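PDB 5BN3: NEQ263 from Nanoarchaeum equitans Kin4-M, which forms an ATP synthase core complex with NeqA and probably binds ATP. Local coordinates for residues Ala131-Pro136 with Glu300-Leu305; Gly137-Arg142 with Asn313-Ile318; Met225-Asn230 with Met279-Gly284. All coordinates share one frame; numbering follows the deposited sequence.

Interaction 1: Ala131-Pro136 with Glu300-Leu305; sequences AIFSPP and EGQYVL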
loop_
_atom_site.group_PDB
_atom_site.type_symbol
_atom_site.label_atom_id
_atom_site.label_comp_id
_atom_site.label_asym_id
_atom_site.label_seq_id
_atom_site.Cartn_x
_atom_site.Cartn_y
_atom_site.Cartn_z
ATOM N N ALA B 131 -5.765 -27.289 9.063
ATOM C CA ALA B 131 -5.980 -26.124 9.911
ATOM C C ALA B 131 -7.445 -25.715 9.996
ATOM O O ALA B 131 -8.248 -26.051 9.126
ATOM C CB ALA B 131 -5.146 -24.962 9.419
ATOM N N ILE B 132 -7.788 -24.992 11.056
ATOM C CA ILE B 132 -9.067 -24.300 11.125
ATOM C C ILE B 132 -8.790 -22.799 11.034
ATOM O O ILE B 132 -8.046 -22.253 11.852
ATOM C CB ILE B 132 -9.819 -24.614 12.437
ATOM C CG1 ILE B 132 -10.108 -26.116 12.549
ATOM C CG2 ILE B 132 -11.125 -23.829 12.512
ATOM C CD1 ILE B 132 -10.698 -26.521 13.886
ATOM N N PHE B 133 -9.362 -22.144 10.025
ATOM C CA PHE B 133 -9.228 -20.698 9.864
ATOM C C PHE B 133 -10.519 -20.063 10.350
ATOM O O PHE B 133 -11.604 -20.472 9.930
ATOM C CB PHE B 133 -9.049 -20.312 8.388
ATOM C CG PHE B 133 -7.733 -20.729 7.782
ATOM C CD1 PHE B 133 -6.768 -21.390 8.527
ATOM C CD2 PHE B 133 -7.461 -20.440 6.451
ATOM C CE1 PHE B 133 -5.561 -21.768 7.949
ATOM C CE2 PHE B 133 -6.259 -20.812 5.870
ATOM C CZ PHE B 133 -5.309 -21.479 6.622
ATOM N N SER B 134 -10.420 -19.060 11.213
ATOM C CA SER B 134 -11.624 -18.401 11.716
ATOM C C SER B 134 -11.519 -16.882 11.732
ATOM O O SER B 134 -10.465 -16.329 12.045
ATOM C CB SER B 134 -11.982 -18.909 13.118
ATOM O OG SER B 134 -13.099 -18.208 13.645
ATOM N N PRO B 135 -12.621 -16.205 11.381
ATOM C CA PRO B 135 -12.748 -14.770 11.653
ATOM C C PRO B 135 -12.748 -14.576 13.161
ATOM O O PRO B 135 -13.106 -15.511 13.883
ATOM C CB PRO B 135 -14.139 -14.429 11.101
ATOM C CG PRO B 135 -14.453 -15.520 10.120
ATOM C CD PRO B 135 -13.788 -16.749 10.662
ATOM N N PRO B 136 -12.340 -13.393 13.642
ATOM C CA PRO B 136 -12.423 -13.139 15.085
ATOM C C PRO B 136 -13.852 -13.315 15.593
ATOM O O PRO B 136 -14.793 -12.914 14.906
ATOM C CB PRO B 136 -12.019 -11.667 15.198
ATOM C CG PRO B 136 -11.131 -11.435 14.025
ATOM C CD PRO B 136 -11.699 -12.282 12.916
ATOM N N GLU B 300 -2.451 -29.585 4.899
ATOM C CA GLU B 300 -3.076 -30.361 3.839
ATOM C C GLU B 300 -4.568 -30.063 3.792
ATOM O O GLU B 300 -5.407 -30.965 3.837
ATOM C CB GLU B 300 -2.781 -31.853 4.022
ATOM C CG GLU B 300 -1.320 -32.193 3.724
ATOM C CD GLU B 300 -0.807 -33.409 4.471
ATOM O OE1 GLU B 300 -1.487 -33.881 5.409
ATOM O OE2 GLU B 300 0.292 -33.890 4.120
ATOM N N GLY B 301 -4.880 -28.776 3.693
ATOM C CA GLY B 301 -6.252 -28.317 3.666
ATOM C C GLY B 301 -6.597 -27.459 4.866
ATOM O O GLY B 301 -5.760 -27.222 5.744
ATOM N N GLN B 302 -7.840 -26.988 4.906
ATOM C CA GLN B 302 -8.292 -26.148 6.002
ATOM C C GLN B 302 -9.810 -26.130 6.093
ATOM O O GLN B 302 -10.503 -26.234 5.079
ATOM C CB GLN B 302 -7.757 -24.718 5.841
ATOM C CG GLN B 302 -8.329 -23.949 4.645
ATOM C CD GLN B 302 -7.735 -24.377 3.319
ATOM O OE1 GLN B 302 -6.553 -24.715 3.234
ATOM N NE2 GLN B 302 -8.555 -24.361 2.269
ATOM N N TYR B 303 -10.320 -26.011 7.314
ATOM C CA TYR B 303 -11.741 -25.770 7.521
ATOM C C TYR B 303 -11.952 -24.280 7.785
ATOM O O TYR B 303 -11.491 -23.746 8.796
ATOM C CB TYR B 303 -12.272 -26.608 8.686
ATOM C CG TYR B 303 -12.033 -28.095 8.525
ATOM C CD1 TYR B 303 -12.547 -28.786 7.438
ATOM C CD2 TYR B 303 -11.304 -28.808 9.467
ATOM C CE1 TYR B 303 -12.335 -30.144 7.286
ATOM C CE2 TYR B 303 -11.088 -30.170 9.324
ATOM C CZ TYR B 303 -11.607 -30.829 8.231
ATOM O OH TYR B 303 -11.398 -32.179 8.074
ATOM N N VAL B 304 -12.643 -23.610 6.870
ATOM C CA VAL B 304 -12.810 -22.165 6.953
ATOM C C VAL B 304 -14.178 -21.798 7.513
ATOM O O VAL B 304 -15.205 -22.238 6.994
ATOM C CB VAL B 304 -12.623 -21.508 5.573
ATOM C CG1 VAL B 304 -12.829 -20.001 5.661
ATOM C CG2 VAL B 304 -11.242 -21.827 5.026
ATOM N N LEU B 305 -14.189 -20.994 8.573
ATOM C CA LEU B 305 -15.444 -20.568 9.186
ATOM C C LEU B 305 -15.983 -19.301 8.523
ATOM O O LEU B 305 -15.214 -18.454 8.061
ATOM C CB LEU B 305 -15.280 -20.372 10.696
ATOM C CG LEU B 305 -15.644 -21.564 11.589
ATOM C CD1 LEU B 305 -15.269 -22.882 10.945
ATOM C CD2 LEU B 305 -14.990 -21.446 12.960
#

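Interaction 2: Gly137-Arg142 with Asn313-Ile318; sequences GLPMER and NIYPPI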
loop_
_atom_site.group_PDB
_atom_site.type_symbol
_atom_site.label_atom_id
_atom_site.label_comp_id
_atom_site.label_asym_id
_atom_site.label_seq_id
_atom_site.Cartn_x
_atom_site.Cartn_y
_atom_site.Cartn_z
ATOM N N GLY B 137 -14.013 -13.928 16.763
ATOM C CA GLY B 137 -15.325 -14.059 17.375
ATOM C C GLY B 137 -16.107 -15.330 17.093
ATOM O O GLY B 137 -17.053 -15.648 17.817
ATOM N N LEU B 138 -15.725 -16.057 16.048
ATOM C CA LEU B 138 -16.461 -17.257 15.648
ATOM C C LEU B 138 -16.055 -18.481 16.481
ATOM O O LEU B 138 -14.927 -18.550 16.971
ATOM C CB LEU B 138 -16.299 -17.511 14.141
ATOM C CG LEU B 138 -17.429 -16.921 13.287
ATOM C CD1 LEU B 138 -17.504 -15.405 13.421
ATOM C CD2 LEU B 138 -17.293 -17.311 11.826
ATOM N N PRO B 139 -16.982 -19.445 16.653
ATOM C CA PRO B 139 -16.761 -20.576 17.566
ATOM C C PRO B 139 -15.764 -21.622 17.065
ATOM O O PRO B 139 -16.118 -22.800 16.951
ATOM C CB PRO B 139 -18.153 -21.204 17.679
ATOM C CG PRO B 139 -18.806 -20.879 16.382
ATOM C CD PRO B 139 -18.320 -19.501 16.032
ATOM N N MET B 140 -14.535 -21.201 16.791
ATOM C CA MET B 140 -13.478 -22.107 16.359
ATOM C C MET B 140 -13.107 -23.101 17.460
ATOM O O MET B 140 -12.767 -24.255 17.181
ATOM C CB MET B 140 -12.255 -21.292 15.931
ATOM C CG MET B 140 -11.006 -22.100 15.639
ATOM S SD MET B 140 -9.667 -21.061 15.011
ATOM C CE MET B 140 -9.585 -19.808 16.290
ATOM N N GLU B 141 -13.182 -22.651 18.709
ATOM C CA GLU B 141 -12.831 -23.495 19.846
ATOM C C GLU B 141 -13.824 -24.638 20.027
ATOM O O GLU B 141 -13.423 -25.780 20.255
ATOM C CB GLU B 141 -12.737 -22.665 21.130
ATOM C CG GLU B 141 -11.729 -21.524 21.077
ATOM C CD GLU B 141 -12.309 -20.251 20.489
ATOM O OE1 GLU B 141 -13.511 -20.241 20.141
ATOM O OE2 GLU B 141 -11.564 -19.256 20.374
ATOM N N ARG B 142 -15.115 -24.331 19.929
ATOM C CA ARG B 142 -16.148 -25.360 20.006
ATOM C C ARG B 142 -15.973 -26.411 18.917
ATOM O O ARG B 142 -16.144 -27.601 19.166
ATOM C CB ARG B 142 -17.549 -24.741 19.920
ATOM C CG ARG B 142 -17.935 -23.921 21.140
ATOM C CD ARG B 142 -19.406 -24.091 21.501
ATOM N NE ARG B 142 -20.304 -23.511 20.506
ATOM C CZ ARG B 142 -20.722 -22.248 20.520
ATOM N NH1 ARG B 142 -20.320 -21.422 21.476
ATOM N NH2 ARG B 142 -21.543 -21.812 19.576
ATOM N N ASN B 313 -27.175 -17.862 12.315
ATOM C CA ASN B 313 -27.289 -18.796 13.436
ATOM C C ASN B 313 -27.013 -20.242 13.017
ATOM O O ASN B 313 -27.684 -21.170 13.470
ATOM C CB ASN B 313 -28.660 -18.677 14.118
ATOM C CG ASN B 313 -28.661 -19.216 15.536
ATOM O OD1 ASN B 313 -27.655 -19.146 16.244
ATOM N ND2 ASN B 313 -29.797 -19.757 15.957
ATOM N N ILE B 314 -26.020 -20.425 12.152
ATOM C CA ILE B 314 -25.602 -21.763 11.748
ATOM C C ILE B 314 -24.323 -22.165 12.478
ATOM O O ILE B 314 -23.277 -21.540 12.290
ATOM C CB ILE B 314 -25.341 -21.852 10.228
ATOM C CG1 ILE B 314 -26.573 -21.406 9.435
ATOM C CG2 ILE B 314 -24.927 -23.267 9.839
ATOM C CD1 ILE B 314 -27.801 -22.252 9.669
ATOM N N TYR B 315 -24.417 -23.187 13.326
ATOM C CA TYR B 315 -23.233 -23.865 13.850
ATOM C C TYR B 315 -23.230 -25.303 13.341
ATOM O O TYR B 315 -24.265 -25.968 13.350
ATOM C CB TYR B 315 -23.173 -23.853 15.389
ATOM C CG TYR B 315 -22.017 -24.680 15.921
ATOM C CD1 TYR B 315 -22.173 -26.034 16.201
ATOM C CD2 TYR B 315 -20.762 -24.116 16.112
ATOM C CE1 TYR B 315 -21.119 -26.796 16.658
ATOM C CE2 TYR B 315 -19.702 -24.873 16.575
ATOM C CZ TYR B 315 -19.886 -26.211 16.847
ATOM O OH TYR B 315 -18.831 -26.968 17.307
ATOM N N PRO B 316 -22.065 -25.791 12.894
ATOM C CA PRO B 316 -20.823 -25.020 12.769
ATOM C C PRO B 316 -20.793 -24.228 11.468
ATOM O O PRO B 316 -21.216 -24.742 10.434
ATOM C CB PRO B 316 -19.744 -26.102 12.760
ATOM C CG PRO B 316 -20.427 -27.295 12.168
ATOM C CD PRO B 316 -21.862 -27.225 12.613
ATOM N N PRO B 317 -20.293 -22.984 11.518
ATOM C CA PRO B 317 -20.362 -22.082 10.364
ATOM C C PRO B 317 -19.277 -22.359 9.327
ATOM O O PRO B 317 -18.517 -21.453 8.975
ATOM C CB PRO B 317 -20.153 -20.707 10.998
ATOM C CG PRO B 317 -19.249 -20.985 12.162
ATOM C CD PRO B 317 -19.638 -22.350 12.679
ATOM N N ILE B 318 -19.228 -23.589 8.826
ATOM C CA ILE B 318 -18.203 -23.999 7.870
ATOM C C ILE B 318 -18.553 -23.660 6.419
ATOM O O ILE B 318 -19.596 -24.074 5.904
ATOM C CB ILE B 318 -17.920 -25.515 7.984
ATOM C CG1 ILE B 318 -17.265 -25.826 9.331
ATOM C CG2 ILE B 318 -17.028 -25.985 6.850
ATOM C CD1 ILE B 318 -16.956 -27.295 9.541
#

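Interaction 3: Met225-Asn230 with Met279-Gly284; sequences MLDMTN and MLTMPG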
loop_
_atom_site.group_PDB
_atom_site.type_symbol
_atom_site.label_atom_id
_atom_site.label_comp_id
_atom_site.label_asym_id
_atom_site.label_seq_id
_atom_site.Cartn_x
_atom_site.Cartn_y
_atom_site.Cartn_z
ATOM N N MET B 225 -3.424 -27.138 18.320
ATOM C CA MET B 225 -2.714 -25.922 18.714
ATOM C C MET B 225 -3.402 -24.633 18.263
ATOM O O MET B 225 -3.970 -24.555 17.172
ATOM C CB MET B 225 -1.229 -25.954 18.314
ATOM C CG MET B 225 -0.942 -26.129 16.835
ATOM S SD MET B 225 0.835 -26.055 16.489
ATOM C CE MET B 225 1.411 -27.517 17.353
ATOM N N LEU B 226 -3.328 -23.631 19.133
ATOM C CA LEU B 226 -4.061 -22.380 19.002
ATOM C C LEU B 226 -3.315 -21.378 19.872
ATOM O O LEU B 226 -2.964 -21.714 21.004
ATOM C CB LEU B 226 -5.475 -22.586 19.551
ATOM C CG LEU B 226 -6.419 -21.407 19.796
ATOM C CD1 LEU B 226 -6.910 -20.831 18.485
ATOM C CD2 LEU B 226 -7.595 -21.842 20.658
ATOM N N ASP B 227 -3.066 -20.160 19.388
ATOM C CA ASP B 227 -3.487 -19.657 18.084
ATOM C C ASP B 227 -2.218 -19.391 17.283
ATOM O O ASP B 227 -1.286 -18.768 17.794
ATOM C CB ASP B 227 -4.256 -18.342 18.301
ATOM C CG ASP B 227 -4.862 -17.770 17.025
ATOM O OD1 ASP B 227 -4.228 -17.825 15.951
ATOM O OD2 ASP B 227 -5.987 -17.230 17.105
ATOM N N MET B 228 -2.169 -19.854 16.034
ATOM C CA MET B 228 -0.958 -19.699 15.228
ATOM C C MET B 228 -0.649 -18.237 14.911
ATOM O O MET B 228 0.494 -17.889 14.615
ATOM C CB MET B 228 -1.030 -20.522 13.935
ATOM C CG MET B 228 -1.155 -22.031 14.138
ATOM S SD MET B 228 -0.110 -22.712 15.450
ATOM C CE MET B 228 1.532 -22.347 14.826
ATOM N N THR B 229 -1.660 -17.379 14.981
ATOM C CA THR B 229 -1.443 -15.953 14.762
ATOM C C THR B 229 -0.650 -15.352 15.924
ATOM O O THR B 229 0.173 -14.456 15.726
ATOM C CB THR B 229 -2.770 -15.202 14.555
ATOM O OG1 THR B 229 -3.466 -15.771 13.437
ATOM C CG2 THR B 229 -2.512 -13.738 14.268
ATOM N N ASN B 230 -0.892 -15.853 17.133
ATOM C CA ASN B 230 -0.105 -15.445 18.293
ATOM C C ASN B 230 1.319 -15.979 18.211
ATOM O O ASN B 230 2.256 -15.331 18.669
ATOM C CB ASN B 230 -0.751 -15.921 19.595
ATOM C CG ASN B 230 -2.070 -15.240 19.878
ATOM O OD1 ASN B 230 -2.341 -14.150 19.377
ATOM N ND2 ASN B 230 -2.900 -15.882 20.694
ATOM N N MET B 279 -4.899 -24.101 14.736
ATOM C CA MET B 279 -6.016 -23.173 14.637
ATOM C C MET B 279 -5.487 -21.752 14.594
ATOM O O MET B 279 -4.545 -21.412 15.314
ATOM C CB MET B 279 -6.955 -23.340 15.831
ATOM C CG MET B 279 -7.677 -24.675 15.883
ATOM S SD MET B 279 -8.564 -24.863 17.437
ATOM C CE MET B 279 -7.254 -25.472 18.491
ATOM N N LEU B 280 -6.087 -20.922 13.747
ATOM C CA LEU B 280 -5.694 -19.519 13.680
ATOM C C LEU B 280 -6.859 -18.575 13.421
ATOM O O LEU B 280 -7.860 -18.946 12.802
ATOM C CB LEU B 280 -4.577 -19.302 12.649
ATOM C CG LEU B 280 -4.803 -19.670 11.181
ATOM C CD1 LEU B 280 -5.424 -18.519 10.407
ATOM C CD2 LEU B 280 -3.489 -20.081 10.536
ATOM N N THR B 281 -6.717 -17.352 13.918
ATOM C CA THR B 281 -7.658 -16.287 13.624
ATOM C C THR B 281 -7.139 -15.543 12.404
ATOM O O THR B 281 -5.975 -15.134 12.376
ATOM C CB THR B 281 -7.771 -15.308 14.807
ATOM O OG1 THR B 281 -8.252 -16.004 15.964
ATOM C CG2 THR B 281 -8.722 -14.174 14.473
ATOM N N MET B 282 -7.978 -15.394 11.383
ATOM C CA MET B 282 -7.625 -14.582 10.223
ATOM C C MET B 282 -7.876 -13.128 10.592
ATOM O O MET B 282 -9.033 -12.715 10.666
ATOM C CB MET B 282 -8.490 -14.960 9.015
ATOM C CG MET B 282 -8.394 -16.418 8.590
ATOM S SD MET B 282 -9.391 -16.801 7.129
ATOM C CE MET B 282 -11.040 -16.879 7.841
ATOM N N PRO B 283 -6.799 -12.353 10.823
ATOM C CA PRO B 283 -6.861 -10.990 11.373
ATOM C C PRO B 283 -8.106 -10.181 10.971
ATOM O O PRO B 283 -9.084 -10.226 11.716
ATOM C CB PRO B 283 -5.565 -10.359 10.862
ATOM C CG PRO B 283 -4.597 -11.519 10.903
ATOM C CD PRO B 283 -5.415 -12.729 10.468
ATOM N N GLY B 284 -8.105 -9.502 9.829
ATOM C CA GLY B 284 -9.285 -8.736 9.411
ATOM C C GLY B 284 -10.319 -9.593 8.686
ATOM O O GLY B 284 -10.961 -9.117 7.748
#

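Interaction 1: Ala131-Pro136 with Glu300-Leu305
Gln302 lays its aliphatic part over one face of the Phe133 ring: CB stands 4.1 Å from the ring centroid, 7° off the normal, a CH-pi contact, and CG lies 4.0 Å from Phe133 CE2. The chain bends at chi2 (-76°), and the amide plane lies 28° from that of the ring; NE2 bonds to the carbonyl of Lys322. Beneath this pair run strands 131-134 and 301-304, parallel neighbours in the sheet of the nucleotide-binding domain. Tyr303 does two jobs for the ladder, its N donating to Ala131 O at 2.8 Å and its O accepting from Phe133 N at 2.9 Å. Leu305 N closes the far end on Phe133 O (3.0 Å), while Ala131 N to Gly301 O is weak. On the face opposite Phe133, Ile132 CG1 comes up to the edge of the Tyr303 ring, whose OH bonds to the carbonyl of His122. Further along, Pro135 CD packs on Leu305 CB at 3.9 Å, the two side chains roughly at right angles. Backbone bonds thus hold this buried pair of strands in register, while the side chains meet mainly through carbon, the amide and phenol finding their polar partners outside the two segments.

Interaction 2: Gly137-Arg142 with Asn313-Ile318
Tyr315 OH lies against the start of helix 140-151, 3.3 Å from Arg142 C and 3.7 Å from Arg142 CB, and hydrogen-bonds to OE1 of Gln146, one turn further along the helix. No hydrogen bond links the two segments; the phenol meets the helix start by van der Waals contact, and its polar end is satisfied by Gln146. With CG anti to the backbone N (chi1 174°), the tyrosine ring reaches out from the loop and is lined on three sides. Pro316, which follows a cis peptide bond, puts CB over the centre of one face. Arg142 folds back through bends at chi2 and chi3 to bring NE over the opposite face; its CZ is 5.2 Å from the ring centroid, a cation-pi attraction that is weak at most. Pro139 CG comes in the ring plane at the edge, 3.8 Å from Tyr315 CD2. The same proline carries the arginine as well, its CB lying under the centre of the guanidinium face. Pro139 CG also touches Pro317 CD at 4.1 Å, and Leu138 CD2 meets Pro317 CG, the two side chains lying alongside and pointing in opposite directions. Both Pro139 and Pro317 centre inverse gamma turns, the first closed by Met140 N to Leu138 O at 2.7 Å. Pro139 is the N-cap residue of helix 140-151, which follows strand 131-134; against it stands the loop between helix 307-311 and strand 324-325, with His310 of helix 307-311 packing on Leu138 and Pro139.

Interaction 3: Met225-Asn230 with Met279-Gly284
Asp227 is the N-cap of helix 228-241 and ties it to Thr281 on strand 273-281, a strand-to-helix junction of the P-loop NTPase fold. Among the side-chain hydrogen bonds, its OD1 takes Thr281 N at 3.2 Å on the syn side and Thr229 N, the capping bond, at 2.8 Å on the anti side, the two donors arriving from opposite faces of the carboxylate. OD2 receives Thr281 OG1 at 2.8 Å, nearly along its C-O axis, which helps fix the rotation of the group. Thr229 OG1 returns a bond to Thr281 O at 2.8 Å. Were Asp227 replaced by an alanine, Thr229 N would probably lose its cap and Thr281 its acceptors for both N and OG1, weakening the tie between helix and strand. Backbone bonds flank this knot: Met279 N to Met225 O on one side of the cis peptide between Leu226 and Asp227, and Met228 N to Met279 O on the other, the latter 2.9 Å and in the carbonyl plane. Apolar contacts fill in beside them. Met228 CB touches Leu280 CB at 4.0 Å, and Met279, bent at chi3 (-84°), curls its CE to within 3.6 Å of Leu226 CB.

In the fold
All three contacts belong to the nucleotide-binding domain. Interactions 1 and 3 lie deep in it and share its sheet: strand 131-134 runs between 301-304 and 273-281, and Ser134 probably bonds through its N to Leu280 O. Interaction 2 sits further out, where Arg142 and Tyr315 are partly exposed; all three come within reach of NeqA chains. The chemistry differs accordingly: proline and tyrosine packing in interaction 2, a backbone ladder in interaction 1, and a carboxylate and hydroxyl network in interaction 3. Met140, at the start of helix 140-151, is where they converge, its side chain packing on Ile132, Ser134, Leu226 and Met279. Leu305 adds a second link, meeting Pro317 of interaction 2.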